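Local coordinates for protein agmatinase (Burkholderia thailandensis, PDB 4DZ4) that probably hydrolyses agmatine to putrescine and urea at a pair of manganese ions, at residues B[19-24]-B[46-51]; B[54-59]-B[138-143]; B[58-63]-B[177-182]; B[91-96]-B[311-316]. All blocks are in the same frame, centred on the assembly; numbering follows the deposited sequence.

Contact 1 (B[19-24]-B[46-51]); sequences SVYGSS and GVDVVV
V20 and V47 touch at the surface of the arginase-type alpha/beta fold, where the N-terminal loop 19-24 lies against the residues that lead into strand 49-54 of the parallel sheet. The firmer half of the contact is apolar. CG1 of V20 meets CG2 of V47 at 4.3 Å, while the other branch of V20, CG2, stands 4.2 Å from the carbonyl O of G46. Both valines also rest on I99, so the pair lies against strand 98-103, next to 49-54 in the sheet. The CA atoms of V20 and V47 are still 7.3 Å apart. The two segments bury 129 Å² in all, a small interface, and of the touching residues V47 alone is buried.

The looser half is polar. With CG of Y21 anti to its own carbonyl carbon (chi1 -67°), the ring extends toward D48, and the two side chains cross at about a right angle, ring and carboxylate planes 62° apart. They do not bond directly: OH of Y21 is 4.0 Å from OD2 of D48. That OD2 is engaged elsewhere, by the backbone N of A97 and in a salt bridge with K320 of helix 300-323, which would probably favour the charged carboxylate. Behind Y21, an ST turn shapes the loop, with OG of S19 accepting from the backbone N of Y21. The gap between phenol and carboxylate is spanned by one water, which donates to OD1 of D48 at 2.9 Å and makes a weak bond of 3.3 Å to OH of Y21.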
loop_
_atom_site.group_PDB
_atom_site.type_symbol
_atom_site.label_atom_id
_atom_site.label_comp_id
_atom_site.label_asym_id
_atom_site.label_seq_id
_atom_site.Cartn_x
_atom_site.Cartn_y
_atom_site.Cartn_z
ATOM N N SER B 19 20.488 8.895 -33.508
ATOM C CA SER B 19 21.498 9.837 -32.995
ATOM C C SER B 19 21.360 9.955 -31.486
ATOM O O SER B 19 20.278 9.712 -30.950
ATOM C CB SER B 19 21.297 11.221 -33.630
ATOM O OG SER B 19 21.917 12.285 -32.908
ATOM N N VAL B 20 22.460 10.346 -30.832
ATOM C CA VAL B 20 22.445 10.625 -29.382
ATOM C C VAL B 20 21.693 11.903 -29.024
ATOM O O VAL B 20 21.279 12.058 -27.876
ATOM C CB VAL B 20 23.880 10.696 -28.773
ATOM C CG1 VAL B 20 24.530 9.315 -28.798
ATOM C CG2 VAL B 20 24.743 11.750 -29.450
ATOM N N TYR B 21 21.516 12.803 -29.994
ATOM C CA TYR B 21 20.788 14.061 -29.807
ATOM C C TYR B 21 19.308 13.942 -30.104
ATOM O O TYR B 21 18.906 13.109 -30.920
ATOM C CB TYR B 21 21.368 15.127 -30.740
ATOM C CG TYR B 21 22.773 15.489 -30.351
ATOM C CD1 TYR B 21 23.018 16.279 -29.232
ATOM C CD2 TYR B 21 23.863 15.037 -31.089
ATOM C CE1 TYR B 21 24.309 16.605 -28.852
ATOM C CE2 TYR B 21 25.148 15.376 -30.724
ATOM C CZ TYR B 21 25.368 16.149 -29.594
ATOM O OH TYR B 21 26.656 16.492 -29.242
ATOM N N GLY B 22 18.510 14.763 -29.417
ATOM C CA GLY B 22 17.099 14.961 -29.756
ATOM C C GLY B 22 16.134 14.154 -28.923
ATOM O O GLY B 22 16.483 13.096 -28.425
ATOM N N SER B 23 14.914 14.671 -28.769
ATOM C CA SER B 23 13.831 13.941 -28.114
ATOM C C SER B 23 12.867 13.406 -29.155
ATOM O O SER B 23 12.881 13.836 -30.316
ATOM C CB SER B 23 13.067 14.858 -27.176
ATOM O OG SER B 23 13.933 15.366 -26.182
ATOM N N SER B 24 12.032 12.462 -28.750
ATOM C CA SER B 24 10.994 11.989 -29.653
ATOM C C SER B 24 9.725 11.738 -28.881
ATOM O O SER B 24 9.776 11.509 -27.682
ATOM C CB SER B 24 11.433 10.764 -30.461
ATOM O OG SER B 24 11.958 9.760 -29.653
ATOM N N GLY B 46 31.206 10.621 -28.750
ATOM C CA GLY B 46 30.392 11.825 -28.917
ATOM C C GLY B 46 29.405 12.050 -27.778
ATOM O O GLY B 46 28.495 12.865 -27.923
ATOM N N VAL B 47 29.570 11.330 -26.666
ATOM C CA VAL B 47 28.635 11.434 -25.527
ATOM C C VAL B 47 29.133 12.429 -24.485
ATOM O O VAL B 47 30.284 12.396 -24.084
ATOM C CB VAL B 47 28.375 10.059 -24.876
ATOM C CG1 VAL B 47 27.570 10.205 -23.572
ATOM C CG2 VAL B 47 27.639 9.149 -25.849
ATOM N N ASP B 48 28.243 13.302 -24.022
ATOM C CA ASP B 48 28.594 14.304 -23.004
ATOM C C ASP B 48 28.350 13.810 -21.580
ATOM O O ASP B 48 29.135 14.087 -20.668
ATOM C CB ASP B 48 27.774 15.586 -23.210
ATOM C CG ASP B 48 28.051 16.261 -24.557
ATOM O OD1 ASP B 48 29.227 16.375 -24.931
ATOM O OD2 ASP B 48 27.089 16.680 -25.237
ATOM N N VAL B 49 27.241 13.113 -21.389
ATOM C CA VAL B 49 26.891 12.572 -20.070
ATOM C C VAL B 49 26.375 11.150 -20.200
ATOM O O VAL B 49 25.518 10.862 -21.049
ATOM C CB VAL B 49 25.820 13.405 -19.335
ATOM C CG1 VAL B 49 25.603 12.842 -17.932
ATOM C CG2 VAL B 49 26.196 14.890 -19.282
ATOM N N VAL B 50 26.889 10.276 -19.333
ATOM C CA VAL B 50 26.419 8.889 -19.248
ATOM C C VAL B 50 25.641 8.706 -17.945
ATOM O O VAL B 50 26.203 8.880 -16.846
ATOM C CB VAL B 50 27.578 7.884 -19.264
ATOM C CG1 VAL B 50 27.063 6.462 -19.008
ATOM C CG2 VAL B 50 28.294 7.970 -20.615
ATOM N N VAL B 51 24.372 8.337 -18.082
ATOM C CA VAL B 51 23.560 7.921 -16.930
ATOM C C VAL B 51 23.728 6.405 -16.783
ATOM O O VAL B 51 23.598 5.678 -17.786
ATOM C CB VAL B 51 22.058 8.257 -17.138
ATOM C CG1 VAL B 51 21.228 7.820 -15.919
ATOM C CG2 VAL B 51 21.898 9.761 -17.328
HETATM O O HOH W 1 29.606 16.915 -27.724
#

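Contact 2 (B[54-59]-B[138-143]); sequences VPLDLA and DHYITY. With MN (manganese (II) ion), chain P.
D138 grips the loop 54-59 from its backbone to its carboxylate. Its N donates to O of L56 at 2.7 Å, and its CB lies 3.7 Å from the same O. CG then stands between the backbone N and the carbonyl carbon (chi1 77°), which turns the carboxylate toward A59 and sets CG 3.8 Å from CB of that residue. OD1 passes CB of A59 and accepts from the N of Y140, met nearly along the C-O direction, in an Asx turn. OD2 receives the N of A59 at 3.0 Å on its syn side, 24° out of the carboxylate plane, and lies 3.1 Å from CA of D57. One carboxylate thus fixes both the loop and the start of the 3-10 turn 139-141.

Beside it the contact is apolar. V54 and I141 meet tip to tip, CG1 to CG2 at a tight 3.4 Å, and CD2 of L56 sits 3.8 Å from both CG2 of I141 and CD2 of Y140. H139 faces the other way, its ND1 binding manganese at 2.2 Å. D163, D167 and D246 share that ion, so the turn held by D138 carries one of the histidine ligands, H139, of the binuclear manganese site of the arginase family.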
loop_
_atom_site.group_PDB
_atom_site.type_symbol
_atom_site.label_atom_id
_atom_site.label_comp_id
_atom_site.label_asym_id
_atom_site.label_seq_id
_atom_site.Cartn_x
_atom_site.Cartn_y
_atom_site.Cartn_z
ATOM N N VAL B 54 23.851 1.724 -10.379
ATOM C CA VAL B 54 24.643 0.772 -9.582
ATOM C C VAL B 54 23.684 0.211 -8.536
ATOM O O VAL B 54 23.386 0.889 -7.557
ATOM C CB VAL B 54 25.889 1.412 -8.885
ATOM C CG1 VAL B 54 26.661 0.329 -8.146
ATOM C CG2 VAL B 54 26.826 2.065 -9.908
ATOM N N PRO B 55 23.162 -1.007 -8.761
ATOM C CA PRO B 55 21.998 -1.495 -7.977
ATOM C C PRO B 55 22.437 -2.237 -6.712
ATOM O O PRO B 55 22.184 -3.437 -6.548
ATOM C CB PRO B 55 21.317 -2.458 -8.953
ATOM C CG PRO B 55 22.465 -3.020 -9.746
ATOM C CD PRO B 55 23.372 -1.820 -9.983
ATOM N N LEU B 56 23.075 -1.500 -5.818
ATOM C CA LEU B 56 23.655 -2.084 -4.595
ATOM C C LEU B 56 22.812 -1.754 -3.375
ATOM O O LEU B 56 22.428 -0.589 -3.183
ATOM C CB LEU B 56 25.035 -1.482 -4.384
ATOM C CG LEU B 56 25.822 -1.942 -3.155
ATOM C CD1 LEU B 56 26.208 -3.435 -3.245
ATOM C CD2 LEU B 56 27.083 -1.091 -2.942
ATOM N N ASP B 57 22.545 -2.726 -2.507
ATOM C CA ASP B 57 22.056 -2.356 -1.162
ATOM C C ASP B 57 22.684 -3.209 -0.059
ATOM O O ASP B 57 22.220 -3.223 1.082
ATOM C CB ASP B 57 20.508 -2.302 -1.043
ATOM C CG ASP B 57 19.841 -3.642 -1.314
ATOM O OD1 ASP B 57 20.542 -4.650 -1.376
ATOM O OD2 ASP B 57 18.603 -3.639 -1.482
ATOM N N LEU B 58 23.783 -3.871 -0.394
ATOM C CA LEU B 58 24.486 -4.719 0.589
ATOM C C LEU B 58 25.165 -3.933 1.705
ATOM O O LEU B 58 25.503 -4.485 2.747
ATOM C CB LEU B 58 25.519 -5.634 -0.119
ATOM C CG LEU B 58 24.933 -6.498 -1.237
ATOM C CD1 LEU B 58 26.028 -7.296 -1.934
ATOM C CD2 LEU B 58 23.862 -7.452 -0.690
ATOM N N ALA B 59 25.377 -2.633 1.497
ATOM C CA ALA B 59 26.120 -1.821 2.477
ATOM C C ALA B 59 25.166 -1.087 3.433
ATOM O O ALA B 59 25.605 -0.359 4.327
ATOM C CB ALA B 59 27.021 -0.814 1.765
ATOM N N ASP B 138 22.714 2.093 -2.798
ATOM C CA ASP B 138 23.028 2.726 -1.512
ATOM C C ASP B 138 24.266 3.620 -1.601
ATOM O O ASP B 138 24.996 3.615 -2.606
ATOM C CB ASP B 138 23.054 1.696 -0.358
ATOM C CG ASP B 138 24.341 0.831 -0.333
ATOM O OD1 ASP B 138 25.459 1.391 -0.470
ATOM O OD2 ASP B 138 24.222 -0.408 -0.102
ATOM N N HIS B 139 24.458 4.445 -0.582
ATOM C CA HIS B 139 25.490 5.492 -0.663
ATOM C C HIS B 139 26.910 4.989 -0.765
ATOM O O HIS B 139 27.814 5.741 -1.163
ATOM C CB HIS B 139 25.352 6.471 0.507
ATOM C CG HIS B 139 25.580 7.922 0.104
ATOM N ND1 HIS B 139 25.072 8.957 0.804
ATOM C CD2 HIS B 139 26.277 8.472 -0.967
ATOM C CE1 HIS B 139 25.412 10.107 0.207
ATOM N NE2 HIS B 139 26.154 9.817 -0.884
ATOM N N TYR B 140 27.142 3.726 -0.395
ATOM C CA TYR B 140 28.499 3.185 -0.490
ATOM C C TYR B 140 29.063 3.381 -1.904
ATOM O O TYR B 140 30.279 3.585 -2.071
ATOM C CB TYR B 140 28.540 1.698 -0.123
ATOM C CG TYR B 140 29.931 1.135 -0.323
ATOM C CD1 TYR B 140 30.897 1.266 0.665
ATOM C CD2 TYR B 140 30.283 0.512 -1.534
ATOM C CE1 TYR B 140 32.188 0.780 0.470
ATOM C CE2 TYR B 140 31.569 0.033 -1.747
ATOM C CZ TYR B 140 32.508 0.158 -0.726
ATOM O OH TYR B 140 33.796 -0.318 -0.912
ATOM N N ILE B 141 28.193 3.324 -2.919
ATOM C CA ILE B 141 28.699 3.391 -4.316
ATOM C C ILE B 141 29.549 4.633 -4.583
ATOM O O ILE B 141 30.442 4.617 -5.449
ATOM C CB ILE B 141 27.568 3.267 -5.377
ATOM C CG1 ILE B 141 26.705 4.551 -5.451
ATOM C CG2 ILE B 141 26.739 1.984 -5.121
ATOM C CD1 ILE B 141 25.691 4.572 -6.600
ATOM N N THR B 142 29.286 5.715 -3.850
ATOM C CA THR B 142 29.994 6.963 -4.103
ATOM C C THR B 142 31.508 6.888 -3.807
ATOM O O THR B 142 32.315 7.594 -4.444
ATOM C CB THR B 142 29.337 8.108 -3.341
ATOM O OG1 THR B 142 27.944 8.151 -3.689
ATOM C CG2 THR B 142 29.999 9.467 -3.711
ATOM N N TYR B 143 31.886 6.008 -2.886
ATOM C CA TYR B 143 33.298 5.833 -2.572
ATOM C C TYR B 143 34.087 5.286 -3.782
ATOM O O TYR B 143 35.015 5.938 -4.245
ATOM C CB TYR B 143 33.443 4.978 -1.293
ATOM C CG TYR B 143 34.849 4.631 -0.910
ATOM C CD1 TYR B 143 35.865 5.612 -0.861
ATOM C CD2 TYR B 143 35.176 3.317 -0.540
ATOM C CE1 TYR B 143 37.165 5.275 -0.502
ATOM C CE2 TYR B 143 36.484 2.968 -0.201
ATOM C CZ TYR B 143 37.463 3.969 -0.158
ATOM O OH TYR B 143 38.734 3.617 0.211
HETATM MN MN MN P . 24.307 8.776 2.846
HETATM O O HOH W 2 23.310 8.318 4.454
#

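Contact 3 (B[58-63]-B[177-182]); sequences LATTFR and LNHGTM. With EDO (1,2-ethanediol), chain C; EDO (1,2-ethanediol), chain U.
Two torsions bring H179 and T61 together: CG of H179 stands between its backbone N and carbonyl carbon (chi1 70°), and OG1 of T61 takes the equivalent place on its own residue (chi1 55°). The imidazole edge thereby meets the hydroxyl, with OG1 of T61 near the ring plane and 2.8 Å from NE2 of H179. This is a hydrogen bond in which either atom could donate. Over one ring face lies CA of T60, 3.6 Å from the centroid and 6° off the normal, a well-centred CH-pi contact. CG2 of T61 adds a contact with CD2 of H179 at 3.6 Å. At the far end of the ring, ND1 is bonded to E290, so the imidazole is held at both nitrogens.

The backbones join as well. N of H179 donates to O of A59 at 3.0 Å in a nearly straight bond, though the donor sits above the carbonyl plane. O of L177 receives a CA-H...O contact from A59, and CG of L177 packs on the CB of that alanine at 3.9 Å. An Asx turn, OD1 of N178 to N of G180, shapes the other loop. A 1,2-ethanediol, probably from the crystallisation liquor, bonds to OG1 of T61 at 3.0 Å.

The side chain of H179 lies about 6 Å from a manganese ion, near the metal site, though not itself a ligand of the ions. H109 of a second subunit packs against T61 and N178. The contact joins the loop between strand 49-54 and helix 69-76 to the one between strand 158-162 and helix 182-188.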
loop_
_atom_site.group_PDB
_atom_site.type_symbol
_atom_site.label_atom_id
_atom_site.label_comp_id
_atom_site.label_asym_id
_atom_site.label_seq_id
_atom_site.Cartn_x
_atom_site.Cartn_y
_atom_site.Cartn_z
ATOM N N LEU B 58 23.783 -3.871 -0.394
ATOM C CA LEU B 58 24.486 -4.719 0.589
ATOM C C LEU B 58 25.165 -3.933 1.705
ATOM O O LEU B 58 25.503 -4.485 2.747
ATOM C CB LEU B 58 25.519 -5.634 -0.119
ATOM C CG LEU B 58 24.933 -6.498 -1.237
ATOM C CD1 LEU B 58 26.028 -7.296 -1.934
ATOM C CD2 LEU B 58 23.862 -7.452 -0.690
ATOM N N ALA B 59 25.377 -2.633 1.497
ATOM C CA ALA B 59 26.120 -1.821 2.477
ATOM C C ALA B 59 25.166 -1.087 3.433
ATOM O O ALA B 59 25.605 -0.359 4.327
ATOM C CB ALA B 59 27.021 -0.814 1.765
ATOM N N THR B 60 23.860 -1.336 3.278
ATOM C CA THR B 60 22.841 -0.625 4.065
ATOM C C THR B 60 22.795 -1.038 5.529
ATOM O O THR B 60 23.109 -2.188 5.903
ATOM C CB THR B 60 21.406 -0.785 3.500
ATOM O OG1 THR B 60 21.106 -2.186 3.377
ATOM C CG2 THR B 60 21.218 -0.093 2.147
ATOM N N THR B 61 22.409 -0.100 6.385
ATOM C CA THR B 61 22.399 -0.376 7.826
ATOM C C THR B 61 21.012 -0.552 8.407
ATOM O O THR B 61 20.871 -1.088 9.522
ATOM C CB THR B 61 23.092 0.735 8.632
ATOM O OG1 THR B 61 22.482 1.999 8.323
ATOM C CG2 THR B 61 24.588 0.797 8.282
ATOM N N PHE B 62 19.987 -0.131 7.669
ATOM C CA PHE B 62 18.620 -0.324 8.167
ATOM C C PHE B 62 17.824 -1.077 7.115
ATOM O O PHE B 62 18.057 -2.272 6.950
ATOM C CB PHE B 62 17.958 0.996 8.677
ATOM C CG PHE B 62 16.560 0.803 9.237
ATOM C CD1 PHE B 62 16.156 -0.434 9.781
ATOM C CD2 PHE B 62 15.631 1.855 9.190
ATOM C CE1 PHE B 62 14.846 -0.617 10.279
ATOM C CE2 PHE B 62 14.328 1.683 9.686
ATOM C CZ PHE B 62 13.937 0.442 10.218
ATOM N N ARG B 63 16.891 -0.428 6.429
ATOM C CA ARG B 63 16.108 -1.170 5.438
ATOM C C ARG B 63 16.914 -1.409 4.185
ATOM O O ARG B 63 17.631 -0.524 3.725
ATOM C CB ARG B 63 14.856 -0.413 5.015
ATOM C CG ARG B 63 13.955 -0.008 6.169
ATOM C CD ARG B 63 13.204 1.228 5.692
ATOM N NE ARG B 63 12.077 1.532 6.577
ATOM C CZ ARG B 63 11.333 2.635 6.431
ATOM N NH1 ARG B 63 11.605 3.498 5.450
ATOM N NH2 ARG B 63 10.302 2.848 7.249
ATOM N N LEU B 177 31.753 -2.892 3.942
ATOM C CA LEU B 177 30.810 -2.484 2.930
ATOM C C LEU B 177 29.729 -1.804 3.733
ATOM O O LEU B 177 28.849 -2.486 4.249
ATOM C CB LEU B 177 30.276 -3.750 2.256
ATOM C CG LEU B 177 29.464 -3.752 0.970
ATOM C CD1 LEU B 177 30.032 -2.763 -0.040
ATOM C CD2 LEU B 177 29.544 -5.166 0.387
ATOM N N ASN B 178 29.891 -0.497 3.942
ATOM C CA ASN B 178 29.023 0.269 4.859
ATOM C C ASN B 178 28.736 1.656 4.273
ATOM O O ASN B 178 29.657 2.475 4.080
ATOM C CB ASN B 178 29.699 0.391 6.234
ATOM C CG ASN B 178 28.759 0.901 7.329
ATOM O OD1 ASN B 178 27.893 1.758 7.086
ATOM N ND2 ASN B 178 28.948 0.396 8.539
ATOM N N HIS B 179 27.452 1.922 4.008
ATOM C CA HIS B 179 27.031 3.201 3.416
ATOM C C HIS B 179 27.151 4.395 4.344
ATOM O O HIS B 179 26.890 5.521 3.933
ATOM C CB HIS B 179 25.601 3.085 2.832
ATOM C CG HIS B 179 24.516 2.953 3.875
ATOM N ND1 HIS B 179 23.210 3.228 3.586
ATOM C CD2 HIS B 179 24.559 2.612 5.219
ATOM C CE1 HIS B 179 22.455 3.042 4.706
ATOM N NE2 HIS B 179 23.272 2.695 5.705
ATOM N N GLY B 180 27.551 4.153 5.590
ATOM C CA GLY B 180 27.648 5.202 6.587
ATOM C C GLY B 180 29.062 5.547 6.970
ATOM O O GLY B 180 29.297 6.416 7.826
ATOM N N THR B 181 30.036 4.846 6.394
ATOM C CA THR B 181 31.435 5.122 6.787
ATOM C C THR B 181 32.346 5.345 5.576
ATOM O O THR B 181 33.561 5.560 5.744
ATOM C CB THR B 181 32.034 4.008 7.664
ATOM O OG1 THR B 181 32.125 2.802 6.898
ATOM C CG2 THR B 181 31.156 3.725 8.903
ATOM N N MET B 182 31.784 5.298 4.373
ATOM C CA MET B 182 32.643 5.398 3.167
ATOM C C MET B 182 33.249 6.793 2.932
ATOM O O MET B 182 34.295 6.916 2.267
ATOM C CB MET B 182 31.960 4.841 1.908
ATOM C CG MET B 182 30.915 5.742 1.237
ATOM S SD MET B 182 29.449 5.747 2.262
ATOM C CE MET B 182 28.707 7.276 1.661
HETATM C C1 EDO C . 11.180 -1.513 8.958
HETATM O O1 EDO C . 10.638 -0.495 8.133
HETATM C C2 EDO C . 10.140 -1.892 10.004
HETATM O O2 EDO C . 10.366 -1.066 11.149
HETATM C C1 EDO U . 24.853 4.988 9.088
HETATM O O1 EDO U . 24.538 4.106 10.171
HETATM C C2 EDO U . 23.663 5.881 8.822
HETATM O O2 EDO U . 22.677 5.028 8.241
#

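Contact 4 (B[91-96]-B[311-316]); sequences DPFDDL and DLLCLW. With EDO (1,2-ethanediol), chain T.
L96 makes the closest approach to the helix: its CD2 lies 3.4 Å from the carbonyl O of L313, and its CD1 4.1 Å from O of W316. Because CG of L96 is anti to the backbone N (chi1 -174°), both methyls reach the helix backbone, and CD2 also comes within 4.3 Å of CB of W316. Next to it, L313 brings CD1 to CE1 of F93 at 4.1 Å, at the edge of the ring. CG of P92 completes this first shell, 4.3 Å from SG of C314. The side-chain contacts are all apolar, though the leucine methyls also meet two backbone carbonyl oxygens; 229 Å² is buried.

The next shell fixes the turn that presents these groups. P92 lays its CG over one face of the F93 ring, 3.9 Å above its centre. OD1 of D91 accepts from N of F93 in an Asx turn, and O of P92 receives N of L96. OD2 of D91 is bonded to S23, while R38 makes a cation-pi contact with F93. D95 forms a salt bridge with R317 of the helix.

The loop 91-96, which precedes strand 98-103, therefore covers one side of helix 300-323. L313 and W316 also touch L133 of strand 131-136, and W316 and L312 reach A286 of strand 282-289, so the helix lies between this loop and the sheet.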
loop_
_atom_site.group_PDB
_atom_site.type_symbol
_atom_site.label_atom_id
_atom_site.label_comp_id
_atom_site.label_asym_id
_atom_site.label_seq_id
_atom_site.Cartn_x
_atom_site.Cartn_y
_atom_site.Cartn_z
ATOM N N ASP B 91 15.111 22.218 -24.485
ATOM C CA ASP B 91 15.243 20.766 -24.492
ATOM C C ASP B 91 16.740 20.503 -24.401
ATOM O O ASP B 91 17.473 20.812 -25.342
ATOM C CB ASP B 91 14.664 20.151 -25.769
ATOM C CG ASP B 91 14.859 18.634 -25.821
ATOM O OD1 ASP B 91 15.655 18.093 -25.031
ATOM O OD2 ASP B 91 14.174 17.990 -26.627
ATOM N N PRO B 92 17.211 19.953 -23.270
ATOM C CA PRO B 92 18.657 19.871 -23.162
ATOM C C PRO B 92 19.273 18.925 -24.184
ATOM O O PRO B 92 20.458 19.053 -24.473
ATOM C CB PRO B 92 18.883 19.352 -21.729
ATOM C CG PRO B 92 17.619 18.649 -21.371
ATOM C CD PRO B 92 16.521 19.380 -22.090
ATOM N N PHE B 93 18.478 18.004 -24.741
ATOM C CA PHE B 93 19.053 16.931 -25.562
ATOM C C PHE B 93 19.273 17.380 -26.988
ATOM O O PHE B 93 19.862 16.657 -27.779
ATOM C CB PHE B 93 18.218 15.649 -25.455
ATOM C CG PHE B 93 17.948 15.269 -24.036
ATOM C CD1 PHE B 93 19.012 15.082 -23.153
ATOM C CD2 PHE B 93 16.650 15.146 -23.563
ATOM C CE1 PHE B 93 18.787 14.761 -21.819
ATOM C CE2 PHE B 93 16.415 14.793 -22.228
ATOM C CZ PHE B 93 17.479 14.632 -21.361
ATOM N N ASP B 94 18.852 18.605 -27.292
ATOM C CA ASP B 94 19.152 19.187 -28.605
ATOM C C ASP B 94 20.630 19.485 -28.761
ATOM O O ASP B 94 21.145 19.473 -29.884
ATOM C CB ASP B 94 18.288 20.414 -28.873
ATOM C CG ASP B 94 16.879 20.040 -29.269
ATOM O OD1 ASP B 94 16.675 18.896 -29.755
ATOM O OD2 ASP B 94 15.968 20.869 -29.077
ATOM N N ASP B 95 21.328 19.759 -27.659
ATOM C CA ASP B 95 22.756 20.007 -27.768
ATOM C C ASP B 95 23.622 19.429 -26.670
ATOM O O ASP B 95 24.818 19.695 -26.643
ATOM C CB ASP B 95 23.063 21.496 -28.018
ATOM C CG ASP B 95 22.426 22.400 -27.007
ATOM O OD1 ASP B 95 22.237 21.987 -25.842
ATOM O OD2 ASP B 95 22.108 23.549 -27.382
ATOM N N LEU B 96 23.018 18.619 -25.790
ATOM C CA LEU B 96 23.767 17.818 -24.832
ATOM C C LEU B 96 23.465 16.348 -25.114
ATOM O O LEU B 96 22.303 15.928 -25.078
ATOM C CB LEU B 96 23.354 18.128 -23.374
ATOM C CG LEU B 96 24.159 17.453 -22.246
ATOM C CD1 LEU B 96 25.530 18.073 -22.037
ATOM C CD2 LEU B 96 23.381 17.486 -20.920
ATOM N N ASP B 311 17.802 18.169 -13.309
ATOM C CA ASP B 311 18.466 19.457 -13.096
ATOM C C ASP B 311 19.983 19.392 -13.215
ATOM O O ASP B 311 20.585 20.334 -13.732
ATOM C CB ASP B 311 17.993 20.087 -11.785
ATOM C CG ASP B 311 16.557 20.623 -11.900
ATOM O OD1 ASP B 311 16.172 21.071 -13.000
ATOM O OD2 ASP B 311 15.813 20.610 -10.890
ATOM N N LEU B 312 20.592 18.287 -12.775
ATOM C CA LEU B 312 22.027 18.067 -12.999
ATOM C C LEU B 312 22.365 18.044 -14.499
ATOM O O LEU B 312 23.339 18.684 -14.932
ATOM C CB LEU B 312 22.517 16.783 -12.283
ATOM C CG LEU B 312 22.468 16.901 -10.745
ATOM C CD1 LEU B 312 22.577 15.530 -10.104
ATOM C CD2 LEU B 312 23.591 17.821 -10.248
ATOM N N LEU B 313 21.569 17.323 -15.298
ATOM C CA LEU B 313 21.755 17.368 -16.764
ATOM C C LEU B 313 21.672 18.801 -17.305
ATOM O O LEU B 313 22.448 19.178 -18.166
ATOM C CB LEU B 313 20.747 16.491 -17.518
ATOM C CG LEU B 313 20.899 15.002 -17.160
ATOM C CD1 LEU B 313 19.848 14.165 -17.880
ATOM C CD2 LEU B 313 22.282 14.527 -17.558
ATOM N N CYS B 314 20.718 19.572 -16.810
ATOM C CA CYS B 314 20.521 20.915 -17.324
ATOM C C CYS B 314 21.702 21.804 -16.975
ATOM O O CYS B 314 22.089 22.642 -17.785
ATOM C CB CYS B 314 19.186 21.476 -16.811
ATOM S SG CYS B 314 17.746 20.696 -17.572
ATOM N N LEU B 315 22.278 21.605 -15.784
ATOM C CA LEU B 315 23.489 22.334 -15.386
ATOM C C LEU B 315 24.611 22.046 -16.376
ATOM O O LEU B 315 25.282 22.976 -16.839
ATOM C CB LEU B 315 23.938 21.992 -13.977
ATOM C CG LEU B 315 23.035 22.527 -12.846
ATOM C CD1 LEU B 315 23.459 21.908 -11.522
ATOM C CD2 LEU B 315 23.134 24.043 -12.776
ATOM N N TRP B 316 24.790 20.769 -16.720
ATOM C CA TRP B 316 25.784 20.431 -17.743
ATOM C C TRP B 316 25.492 21.001 -19.119
ATOM O O TRP B 316 26.429 21.408 -19.820
ATOM C CB TRP B 316 26.032 18.924 -17.792
ATOM C CG TRP B 316 26.912 18.418 -16.669
ATOM C CD1 TRP B 316 28.143 18.925 -16.229
ATOM C CD2 TRP B 316 26.664 17.234 -15.821
ATOM N NE1 TRP B 316 28.644 18.168 -15.185
ATOM C CE2 TRP B 316 27.814 17.135 -14.899
ATOM C CE3 TRP B 316 25.644 16.294 -15.737
ATOM C CZ2 TRP B 316 27.904 16.126 -13.931
ATOM C CZ3 TRP B 316 25.748 15.280 -14.760
ATOM C CH2 TRP B 316 26.873 15.186 -13.904
HETATM C C1 EDO T . 10.587 18.375 -24.540
HETATM O O1 EDO T . 11.905 18.715 -24.074
HETATM C C2 EDO T . 10.633 17.157 -25.442
HETATM O O2 EDO T . 11.265 17.599 -26.654
#

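From the N terminus, contact 1 is the first to close, bringing 19-24 to the start of strand 49-54 and closing a span of 21 residues that includes strand 39-40. Contacts 2 and 3 then open from the same loop after that strand, sharing L58 and A59. Contact 2 closes first, at 138-143, and contact 3 later, at 177-182; their centres lie 8 Å apart beside the manganese site. Contact 4 crosses both: it opens at 91-96, inside their spans, and closes only on the C-terminal helix 300-323. It touches contact 1, through S23 with D91 and G22 with F93, on the side of the chain's centre opposite to contacts 2 and 3.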